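Local coordinates for protein aromatic-amino-acid:2-oxoglutarate transaminase (Candida albicans, PDB 6HND) that probably transfers amino groups between aromatic amino acids or 2-aminoadipate and 2-oxo acids, using pyridoxal 5'-phosphate as its cofactor, at residues I162-G165 / A166-L170; A361-N364 / Y365-V369; R371-G375 / L376-I380. All coordinates share one frame; numbering follows the deposited sequence.

From the N terminus, contact 1 comes first: residues 162-165 leave the edge strand 158-163 of the seven-stranded sheet and turn directly into helix 166-177, beside the cofactor phosphate. Much later in the chain, contact 2 lies within helix 356-369, one turn bonded to the next, and contact 3 follows, where loop residues 371-374 lead into helix 375-388. None of the three nests in or crosses another; each closes only a turn or two of chain. In space contacts 1 and 3 meet, Ala373 lying against Ile162 and Thr164, while contacts 2 and 3 touch through Ser366 and Arg371. All three reach the second subunit, and contact 1 does so while holding the cofactor phosphate.

Contact 1 (I162-G165 / A166-L170); sequences ITTG and ASDGL. With PLP (pyridoxal-5'-phosphate), chain E.
Thr164 and Asp168 meet through backbone and carboxylate: Thr164 N gives its hydrogen to Asp168 OD2 at 3.0 Å. The bond is nearly straight and arrives on the anti side of the oxygen, 33° out of the carboxylate plane. With CG anti to the backbone N (chi1 -169°), Asp168 turns its carboxylate back over the start of its own helix to reach Thr164 N. A short acid suits this place: in the first turn of the helix, its carboxylate can accept the N-H of Thr164 just after the strand. Thr163 CB lies 3.3 Å from Asp168 OD2. Gly165, the N-cap residue, closes that turn with its carbonyl, Gly169 N to Gly165 O 3.0 Å; its positive phi would press a side chain against the preceding carbonyl, hence glycine.

In the fold type I aminotransferase architecture this strand-to-helix turn holds the cofactor phosphate at the helix N terminus. Ala166 N donates to PLP O2P at 2.9 Å, while Ser167 holds PLP O1P twice, through N at 2.9 Å and OG at 3.0 Å. Water 1 accepts from Asp168 N and can donate to PLP O1P. The helix dipole probably adds to the attraction for the anion.

Behind this shell, Lys172 forms a salt bridge with Asp168 OD2, and Asn370 ND2 hydrogen-bonds both Asp168 OD1 and Thr164 OG1. Arg371 of the second subunit packs on Ser167.

Contact 2 (A361-N364 / Y365-V369); sequences AVKN and YSDVV
Lys363 and Asp367, four residues apart on helix 356-369, form an i to i+4 salt bridge on one flank, and Val362 and Ser366 make the matching i to i+4 pair on another. This is ordinary alpha-helical geometry, in a helix that follows strand 350-355 and packs on helix 166-177, Ala361 on Val176 and Tyr365 on Asp175, and on the second subunit.

The close-knit part is the Ser366 flank. Val362 O receives two bonds from one residue: Ser366 N at 2.8 Å, and Ser366 OG at 2.9 Å, from above the carbonyl plane and 46° out of it. The hydroxyl stands beside its own N, anti to the carbonyl carbon (chi1 -56°), which turns it back onto the preceding turn; serine is small enough to satisfy its hydroxyl this way on a buried face, where Lys172 and Phe161 lie against it. Val362 brings CG1 to 4.0 Å from Ser366 OG. Tyr365 turns its ring off the helix, Val369 CG2 resting over one face toward the rim, and its OH bonds Asn171; Val369 of the second subunit packs on it too.

The looser, solvent side is confined to Lys363, partly exposed; its partner Asp367 is buried. The long lysine chain bends at each torsion beyond CB, a flexibility that lets an amine cross to an acid one turn on, and the side chain touches Val18 and Val133. Arg196 of the second subunit adds a long, weak ion pair to Asp367. In the salt bridge, Lys363 NZ is modelled 2.5 Å from Asp367 OD2, an unusually short and therefore doubtful length.

Contact 3 (R371-G375 / L376-I380); sequences RGASG and LTQTI
Gln378 and Ala373 make the side-chain link where loop residues 371-374 lead into helix 375-388. Gln378 NE2 donates to Ala373 O at 3.0 Å; the acceptor lies in the plane of the amide, yet the donor stands well above the plane of the carbonyl, 55° out, and the bond is bent. CG sits beside the backbone N (chi1 -71°) and the chain runs extended beyond it, which carries the amide back past Ser374 O to the loop. Glutamine suits the place because its other end accepts as well: OE1 takes the N-H of His136.

A hydroxyl bond comes from Thr379, whose OG1 donates to Gly375 O at 2.6 Å. Thr379 N reaches the same oxygen at 2.8 Å, and the two donors approach from opposite faces of the carbonyl plane.

Among the backbone bonds, Ser374 O is the acceptor for Gln378 N at 3.0 Å and more weakly for Thr377 N.

Van der Waals contacts fill in. Ser374 CB lies 3.6 Å from Thr377 OG1, and Ala373 CB 3.7 Å from Gln378 NE2. Ala373 also fits its small apolar methyl against Ile162 and Thr164, and the branched apolar chain of Leu376 suits a site between Ile56 and Ile380 of the second subunit.

Across the interface, Ser374 OG bonds Leu347 O and Thr377 OG1 of the second subunit, and Thr377 OG1 returns the link to Ser374 of that chain. Ser374 occupies the N-cap position, but its hydroxyl is engaged by the second subunit, and the first turn of this helix is part of the aminotransferase dimer interface.

Contact 1 (I162-G165 / A166-L170)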
ATOM      1  N   ILE B 162       8.797  -7.573   0.411  1.00 32.56           N
ATOM      2  CA  ILE B 162       8.415  -6.571  -0.618  1.00 34.14           C
ATOM      3  C   ILE B 162       7.561  -5.496   0.069  1.00 33.74           C
ATOM      4  O   ILE B 162       6.588  -5.859   0.769  1.00 34.91           O
ATOM      5  CB  ILE B 162       7.690  -7.235  -1.797  1.00 33.65           C
ATOM      6  CG1 ILE B 162       8.534  -8.327  -2.450  1.00 34.21           C
ATOM      7  CG2 ILE B 162       7.242  -6.178  -2.798  1.00 37.15           C
ATOM      8  CD1 ILE B 162       9.977  -7.917  -2.730  1.00 33.02           C
ATOM      9  N   THR B 163       7.924  -4.225  -0.143  1.00 31.48           N
ATOM     10  CA  THR B 163       7.205  -3.029   0.361  1.00 29.82           C
ATOM     11  C   THR B 163       6.649  -2.210  -0.798  1.00 30.04           C
ATOM     12  O   THR B 163       6.892  -2.563  -1.969  1.00 30.76           O
ATOM     13  CB  THR B 163       8.137  -2.144   1.182  1.00 29.29           C
ATOM     14  OG1 THR B 163       9.090  -1.626   0.249  1.00 30.38           O
ATOM     15  CG2 THR B 163       8.817  -2.906   2.304  1.00 32.11           C
ATOM     16  N   THR B 164       5.970  -1.118  -0.476  1.00 30.61           N
ATOM     17  CA  THR B 164       5.445  -0.181  -1.495  1.00 32.08           C
ATOM     18  C   THR B 164       6.385   1.026  -1.630  1.00 31.46           C
ATOM     19  O   THR B 164       5.942   2.036  -2.154  1.00 31.22           O
ATOM     20  CB  THR B 164       3.977   0.140  -1.201  1.00 32.44           C
ATOM     21  OG1 THR B 164       3.780   0.680   0.113  1.00 31.84           O
ATOM     22  CG2 THR B 164       3.132  -1.108  -1.350  1.00 32.48           C
ATOM     23  N   GLY B 165       7.642   0.899  -1.203  1.00 32.91           N
ATOM     24  CA  GLY B 165       8.674   1.942  -1.359  1.00 31.90           C
ATOM     25  C   GLY B 165       9.450   2.186  -0.086  1.00 29.90           C
ATOM     26  O   GLY B 165       9.248   1.470   0.898  1.00 36.19           O
ATOM     27  N   ALA B 166      10.298   3.199  -0.082  1.00 29.96           N
ATOM     28  CA  ALA B 166      11.174   3.513   1.058  1.00 31.39           C
ATOM     29  C   ALA B 166      10.345   3.951   2.275  1.00 32.71           C
ATOM     30  O   ALA B 166      10.592   3.428   3.381  1.00 33.91           O
ATOM     31  CB  ALA B 166      12.172   4.557   0.650  1.00 33.36           C
ATOM     32  N   SER B 167       9.406   4.869   2.079  1.00 32.57           N
ATOM     33  CA  SER B 167       8.528   5.427   3.134  1.00 33.18           C
ATOM     34  C   SER B 167       7.687   4.310   3.771  1.00 36.88           C
ATOM     35  O   SER B 167       7.546   4.277   5.012  1.00 35.69           O
ATOM     36  CB  SER B 167       7.690   6.543   2.565  1.00 36.46           C
ATOM     37  OG  SER B 167       8.527   7.579   2.056  1.00 38.28           O
ATOM     38  N   ASP B 168       7.189   3.378   2.963  1.00 35.04           N
ATOM     39  CA  ASP B 168       6.547   2.146   3.466  1.00 33.71           C
ATOM     40  C   ASP B 168       7.524   1.303   4.330  1.00 34.93           C
ATOM     41  O   ASP B 168       7.107   0.833   5.445  1.00 32.28           O
ATOM     42  CB  ASP B 168       6.011   1.308   2.305  1.00 32.40           C
ATOM     43  CG  ASP B 168       5.131   0.202   2.845  1.00 32.22           C
ATOM     44  OD1 ASP B 168       4.287   0.532   3.701  1.00 30.03           O
ATOM     45  OD2 ASP B 168       5.324  -0.974   2.442  1.00 33.03           O
ATOM     46  N   GLY B 169       8.746   1.054   3.840  1.00 32.93           N
ATOM     47  CA  GLY B 169       9.809   0.365   4.606  1.00 33.28           C
ATOM     48  C   GLY B 169      10.121   1.054   5.936  1.00 32.76           C
ATOM     49  O   GLY B 169      10.223   0.366   6.957  1.00 30.18           O
ATOM     50  N   LEU B 170      10.245   2.383   5.924  1.00 32.58           N
ATOM     51  CA  LEU B 170      10.543   3.218   7.120  1.00 31.35           C
ATOM     52  C   LEU B 170       9.405   3.163   8.150  1.00 31.46           C
ATOM     53  O   LEU B 170       9.680   3.184   9.363  1.00 33.82           O
ATOM     54  CB  LEU B 170      10.776   4.661   6.670  1.00 31.20           C
ATOM     55  CG  LEU B 170      12.028   4.905   5.830  1.00 31.18           C
ATOM     56  CD1 LEU B 170      12.046   6.346   5.353  1.00 29.86           C
ATOM     57  CD2 LEU B 170      13.284   4.558   6.615  1.00 31.27           C
TER
HETATM   58  N1  PLP E 601      14.223   8.254   2.137  1.00 39.90           N
HETATM   59  C2  PLP E 601      15.024   9.098   1.500  1.00 44.47           C
HETATM   60  C2A PLP E 601      16.300   9.464   2.177  1.00 44.21           C
HETATM   61  C3  PLP E 601      14.683   9.594   0.211  1.00 47.94           C
HETATM   62  O3  PLP E 601      15.535  10.457  -0.421  1.00 45.93           O
HETATM   63  C4  PLP E 601      13.460   9.196  -0.390  1.00 50.37           C
HETATM   64  C4A PLP E 601      13.152   9.634  -1.772  1.00 56.35           C
HETATM   65  C5  PLP E 601      12.645   8.286   0.316  1.00 46.85           C
HETATM   66  C6  PLP E 601      13.063   7.875   1.559  1.00 45.98           C
HETATM   67  C5A PLP E 601      11.282   7.857  -0.162  1.00 42.50           C
HETATM   68  O4P PLP E 601      11.276   6.883  -1.238  1.00 42.56           O
HETATM   69  P   PLP E 601       9.869   6.264  -1.752  1.00 38.00           P
HETATM   70  O1P PLP E 601       8.972   6.118  -0.530  1.00 37.33           O
HETATM   71  O2P PLP E 601      10.341   4.967  -2.406  1.00 34.05           O
HETATM   72  O3P PLP E 601       9.306   7.239  -2.735  1.00 39.78           O
HETATM   73  O   HOH W   1       6.891   4.348   0.109  1.00 40.20           O

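Contact 2 (A361-N364 / Y365-V369)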
ATOM      1  N   ALA B 361       7.308 -10.031  12.126  1.00 33.85           N
ATOM      2  CA  ALA B 361       6.558  -8.984  12.845  1.00 34.21           C
ATOM      3  C   ALA B 361       6.101  -7.934  11.827  1.00 32.19           C
ATOM      4  O   ALA B 361       4.931  -7.544  11.903  1.00 34.81           O
ATOM      5  CB  ALA B 361       7.386  -8.403  13.961  1.00 34.37           C
ATOM      6  N   VAL B 362       6.948  -7.547  10.872  1.00 32.48           N
ATOM      7  CA  VAL B 362       6.550  -6.604   9.780  1.00 35.47           C
ATOM      8  C   VAL B 362       5.377  -7.218   8.991  1.00 35.72           C
ATOM      9  O   VAL B 362       4.387  -6.482   8.645  1.00 36.39           O
ATOM     10  CB  VAL B 362       7.716  -6.197   8.859  1.00 34.01           C
ATOM     11  CG1 VAL B 362       7.238  -5.411   7.653  1.00 36.58           C
ATOM     12  CG2 VAL B 362       8.769  -5.382   9.590  1.00 34.99           C
ATOM     13  N   LYS B 363       5.439  -8.511   8.720  1.00 37.28           N
ATOM     14  CA  LYS B 363       4.368  -9.227   7.984  1.00 38.02           C
ATOM     15  C   LYS B 363       3.031  -9.018   8.703  1.00 37.37           C
ATOM     16  O   LYS B 363       2.037  -8.649   8.019  1.00 33.55           O
ATOM     17  CB  LYS B 363       4.668 -10.720   7.820  1.00 42.85           C
ATOM     18  CG  LYS B 363       3.773 -11.420   6.804  1.00 47.39           C
ATOM     19  CD  LYS B 363       3.054 -12.653   7.315  1.00 54.42           C
ATOM     20  CE  LYS B 363       1.584 -12.712   6.924  1.00 56.54           C
ATOM     21  NZ  LYS B 363       0.691 -13.004   8.081  1.00 59.62           N
ATOM     22  N   ASN B 364       2.992  -9.217  10.025  1.00 35.17           N
ATOM     23  CA  ASN B 364       1.723  -9.129  10.788  1.00 32.88           C
ATOM     24  C   ASN B 364       1.230  -7.680  10.747  1.00 37.73           C
ATOM     25  O   ASN B 364      -0.015  -7.507  10.708  1.00 40.91           O
ATOM     26  CB  ASN B 364       1.833  -9.720  12.197  1.00 37.06           C
ATOM     27  CG  ASN B 364       2.117 -11.219  12.226  1.00 38.58           C
ATOM     28  OD1 ASN B 364       1.718 -11.960  11.331  1.00 34.61           O
ATOM     29  ND2 ASN B 364       2.835 -11.674  13.248  1.00 34.53           N
ATOM     30  N   TYR B 365       2.133  -6.674  10.757  1.00 37.73           N
ATOM     31  CA  TYR B 365       1.773  -5.226  10.640  1.00 33.00           C
ATOM     32  C   TYR B 365       1.166  -4.950   9.258  1.00 32.65           C
ATOM     33  O   TYR B 365       0.149  -4.247   9.166  1.00 33.81           O
ATOM     34  CB  TYR B 365       2.990  -4.311  10.796  1.00 35.62           C
ATOM     35  CG  TYR B 365       2.704  -2.824  10.795  1.00 31.52           C
ATOM     36  CD1 TYR B 365       1.619  -2.300  11.477  1.00 31.35           C
ATOM     37  CD2 TYR B 365       3.535  -1.934  10.142  1.00 30.92           C
ATOM     38  CE1 TYR B 365       1.384  -0.939  11.539  1.00 31.65           C
ATOM     39  CE2 TYR B 365       3.311  -0.569  10.180  1.00 29.40           C
ATOM     40  CZ  TYR B 365       2.244  -0.064  10.903  1.00 31.18           C
ATOM     41  OH  TYR B 365       2.000   1.275  10.947  1.00 30.11           O
ATOM     42  N   SER B 366       1.792  -5.467   8.199  1.00 32.12           N
ATOM     43  CA  SER B 366       1.355  -5.239   6.803  1.00 30.84           C
ATOM     44  C   SER B 366      -0.074  -5.757   6.646  1.00 31.79           C
ATOM     45  O   SER B 366      -0.888  -5.103   5.943  1.00 30.93           O
ATOM     46  CB  SER B 366       2.294  -5.895   5.863  1.00 29.85           C
ATOM     47  OG  SER B 366       3.599  -5.417   6.099  1.00 33.53           O
ATOM     48  N   ASP B 367      -0.365  -6.886   7.294  1.00 30.85           N
ATOM     49  CA  ASP B 367      -1.692  -7.534   7.259  1.00 32.79           C
ATOM     50  C   ASP B 367      -2.756  -6.558   7.788  1.00 33.12           C
ATOM     51  O   ASP B 367      -3.917  -6.719   7.436  1.00 33.86           O
ATOM     52  CB  ASP B 367      -1.670  -8.833   8.056  1.00 37.59           C
ATOM     53  CG  ASP B 367      -1.165 -10.065   7.311  1.00 41.43           C
ATOM     54  OD1 ASP B 367      -1.114 -10.052   6.044  1.00 41.40           O
ATOM     55  OD2 ASP B 367      -0.822 -11.039   8.024  1.00 48.80           O
ATOM     56  N   VAL B 368      -2.386  -5.578   8.615  1.00 32.66           N
ATOM     57  CA  VAL B 368      -3.348  -4.572   9.133  1.00 32.11           C
ATOM     58  C   VAL B 368      -3.457  -3.377   8.177  1.00 33.36           C
ATOM     59  O   VAL B 368      -4.596  -3.087   7.716  1.00 36.31           O
ATOM     60  CB  VAL B 368      -2.962  -4.137  10.551  1.00 33.14           C
ATOM     61  CG1 VAL B 368      -3.971  -3.146  11.106  1.00 30.81           C
ATOM     62  CG2 VAL B 368      -2.802  -5.338  11.474  1.00 33.01           C
ATOM     63  N   VAL B 369      -2.340  -2.713   7.871  1.00 30.58           N
ATOM     64  CA  VAL B 369      -2.333  -1.323   7.339  1.00 29.80           C
ATOM     65  C   VAL B 369      -1.909  -1.249   5.866  1.00 33.12           C
ATOM     66  O   VAL B 369      -2.150  -0.177   5.272  1.00 34.03           O
ATOM     67  CB  VAL B 369      -1.439  -0.401   8.189  1.00 31.78           C
ATOM     68  CG1 VAL B 369      -1.751  -0.494   9.679  1.00 30.87           C
ATOM     69  CG2 VAL B 369       0.042  -0.622   7.924  1.00 30.98           C
TER

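Contact 3 (R371-G375 / L376-I380)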
ATOM      1  N   ARG B 371      -1.817  -4.213   2.839  1.00 35.75           N
ATOM      2  CA  ARG B 371      -1.973  -5.664   2.503  1.00 41.21           C
ATOM      3  C   ARG B 371      -1.417  -5.977   1.102  1.00 35.59           C
ATOM      4  O   ARG B 371      -2.147  -6.514   0.262  1.00 34.39           O
ATOM      5  CB  ARG B 371      -3.435  -6.086   2.676  1.00 39.86           C
ATOM      6  CG  ARG B 371      -3.842  -6.139   4.138  1.00 45.10           C
ATOM      7  CD  ARG B 371      -5.345  -6.178   4.314  1.00 48.97           C
ATOM      8  NE  ARG B 371      -5.950  -7.440   3.859  1.00 51.97           N
ATOM      9  CZ  ARG B 371      -5.936  -8.580   4.539  1.00 45.93           C
ATOM     10  NH1 ARG B 371      -5.322  -8.648   5.706  1.00 48.33           N
ATOM     11  NH2 ARG B 371      -6.508  -9.656   4.038  1.00 45.30           N
ATOM     12  N   GLY B 372      -0.149  -5.649   0.871  1.00 35.87           N
ATOM     13  CA  GLY B 372       0.586  -6.091  -0.325  1.00 34.73           C
ATOM     14  C   GLY B 372       0.884  -4.961  -1.283  1.00 35.39           C
ATOM     15  O   GLY B 372      -0.014  -4.095  -1.533  1.00 34.22           O
ATOM     16  N   ALA B 373       2.107  -4.976  -1.804  1.00 33.06           N
ATOM     17  CA  ALA B 373       2.484  -4.247  -3.028  1.00 34.09           C
ATOM     18  C   ALA B 373       1.657  -4.780  -4.195  1.00 30.95           C
ATOM     19  O   ALA B 373       1.404  -5.986  -4.233  1.00 30.13           O
ATOM     20  CB  ALA B 373       3.957  -4.386  -3.295  1.00 34.81           C
ATOM     21  N   SER B 374       1.243  -3.895  -5.098  1.00 30.48           N
ATOM     22  CA  SER B 374       0.517  -4.258  -6.348  1.00 32.23           C
ATOM     23  C   SER B 374       1.189  -5.449  -7.042  1.00 28.98           C
ATOM     24  O   SER B 374       2.331  -5.320  -7.447  1.00 29.49           O
ATOM     25  CB  SER B 374       0.431  -3.103  -7.292  1.00 31.34           C
ATOM     26  OG  SER B 374      -0.440  -3.421  -8.353  1.00 30.82           O
ATOM     27  N   GLY B 375       0.483  -6.563  -7.174  1.00 30.18           N
ATOM     28  CA  GLY B 375       0.978  -7.754  -7.883  1.00 29.92           C
ATOM     29  C   GLY B 375       1.282  -7.440  -9.331  1.00 31.57           C
ATOM     30  O   GLY B 375       2.267  -7.994  -9.858  1.00 32.68           O
ATOM     31  N   LEU B 376       0.474  -6.592  -9.967  1.00 31.35           N
ATOM     32  CA  LEU B 376       0.661  -6.239 -11.405  1.00 34.62           C
ATOM     33  C   LEU B 376       2.018  -5.553 -11.516  1.00 34.15           C
ATOM     34  O   LEU B 376       2.715  -5.792 -12.490  1.00 38.11           O
ATOM     35  CB  LEU B 376      -0.483  -5.332 -11.898  1.00 33.00           C
ATOM     36  CG  LEU B 376      -0.351  -4.837 -13.342  1.00 38.16           C
ATOM     37  CD1 LEU B 376      -0.048  -5.976 -14.310  1.00 37.06           C
ATOM     38  CD2 LEU B 376      -1.587  -4.073 -13.796  1.00 39.26           C
ATOM     39  N   THR B 377       2.379  -4.729 -10.535  1.00 32.78           N
ATOM     40  CA  THR B 377       3.641  -3.946 -10.563  1.00 32.21           C
ATOM     41  C   THR B 377       4.811  -4.879 -10.276  1.00 33.18           C
ATOM     42  O   THR B 377       5.825  -4.761 -10.980  1.00 33.65           O
ATOM     43  CB  THR B 377       3.600  -2.791  -9.572  1.00 32.03           C
ATOM     44  OG1 THR B 377       2.524  -1.985 -10.045  1.00 32.92           O
ATOM     45  CG2 THR B 377       4.912  -2.034  -9.484  1.00 31.65           C
ATOM     46  N   GLN B 378       4.671  -5.738  -9.263  1.00 33.83           N
ATOM     47  CA  GLN B 378       5.664  -6.790  -8.939  1.00 35.27           C
ATOM     48  C   GLN B 378       5.902  -7.616 -10.204  1.00 35.71           C
ATOM     49  O   GLN B 378       7.044  -7.999 -10.441  1.00 35.75           O
ATOM     50  CB  GLN B 378       5.174  -7.707  -7.828  1.00 32.92           C
ATOM     51  CG  GLN B 378       5.130  -7.057  -6.461  1.00 34.26           C
ATOM     52  CD  GLN B 378       4.796  -8.065  -5.389  1.00 36.03           C
ATOM     53  OE1 GLN B 378       5.529  -9.048  -5.192  1.00 34.76           O
ATOM     54  NE2 GLN B 378       3.696  -7.819  -4.679  1.00 32.46           N
ATOM     55  N   THR B 379       4.835  -7.913 -10.945  1.00 36.81           N
ATOM     56  CA  THR B 379       4.885  -8.747 -12.171  1.00 39.39           C
ATOM     57  C   THR B 379       5.711  -7.992 -13.216  1.00 36.84           C
ATOM     58  O   THR B 379       6.705  -8.559 -13.659  1.00 35.87           O
ATOM     59  CB  THR B 379       3.478  -9.123 -12.650  1.00 36.95           C
ATOM     60  OG1 THR B 379       2.871  -9.864 -11.595  1.00 36.77           O
ATOM     61  CG2 THR B 379       3.469  -9.930 -13.931  1.00 38.98           C
ATOM     62  N   ILE B 380       5.336  -6.745 -13.534  1.00 36.46           N
ATOM     63  CA  ILE B 380       6.035  -5.935 -14.567  1.00 35.90           C
ATOM     64  C   ILE B 380       7.493  -5.748 -14.137  1.00 36.93           C
ATOM     65  O   ILE B 380       8.387  -5.994 -14.954  1.00 35.22           O
ATOM     66  CB  ILE B 380       5.309  -4.614 -14.849  1.00 34.93           C
ATOM     67  CG1 ILE B 380       3.985  -4.868 -15.576  1.00 38.01           C
ATOM     68  CG2 ILE B 380       6.208  -3.653 -15.628  1.00 35.83           C
ATOM     69  CD1 ILE B 380       3.118  -3.633 -15.688  1.00 39.81           C
TER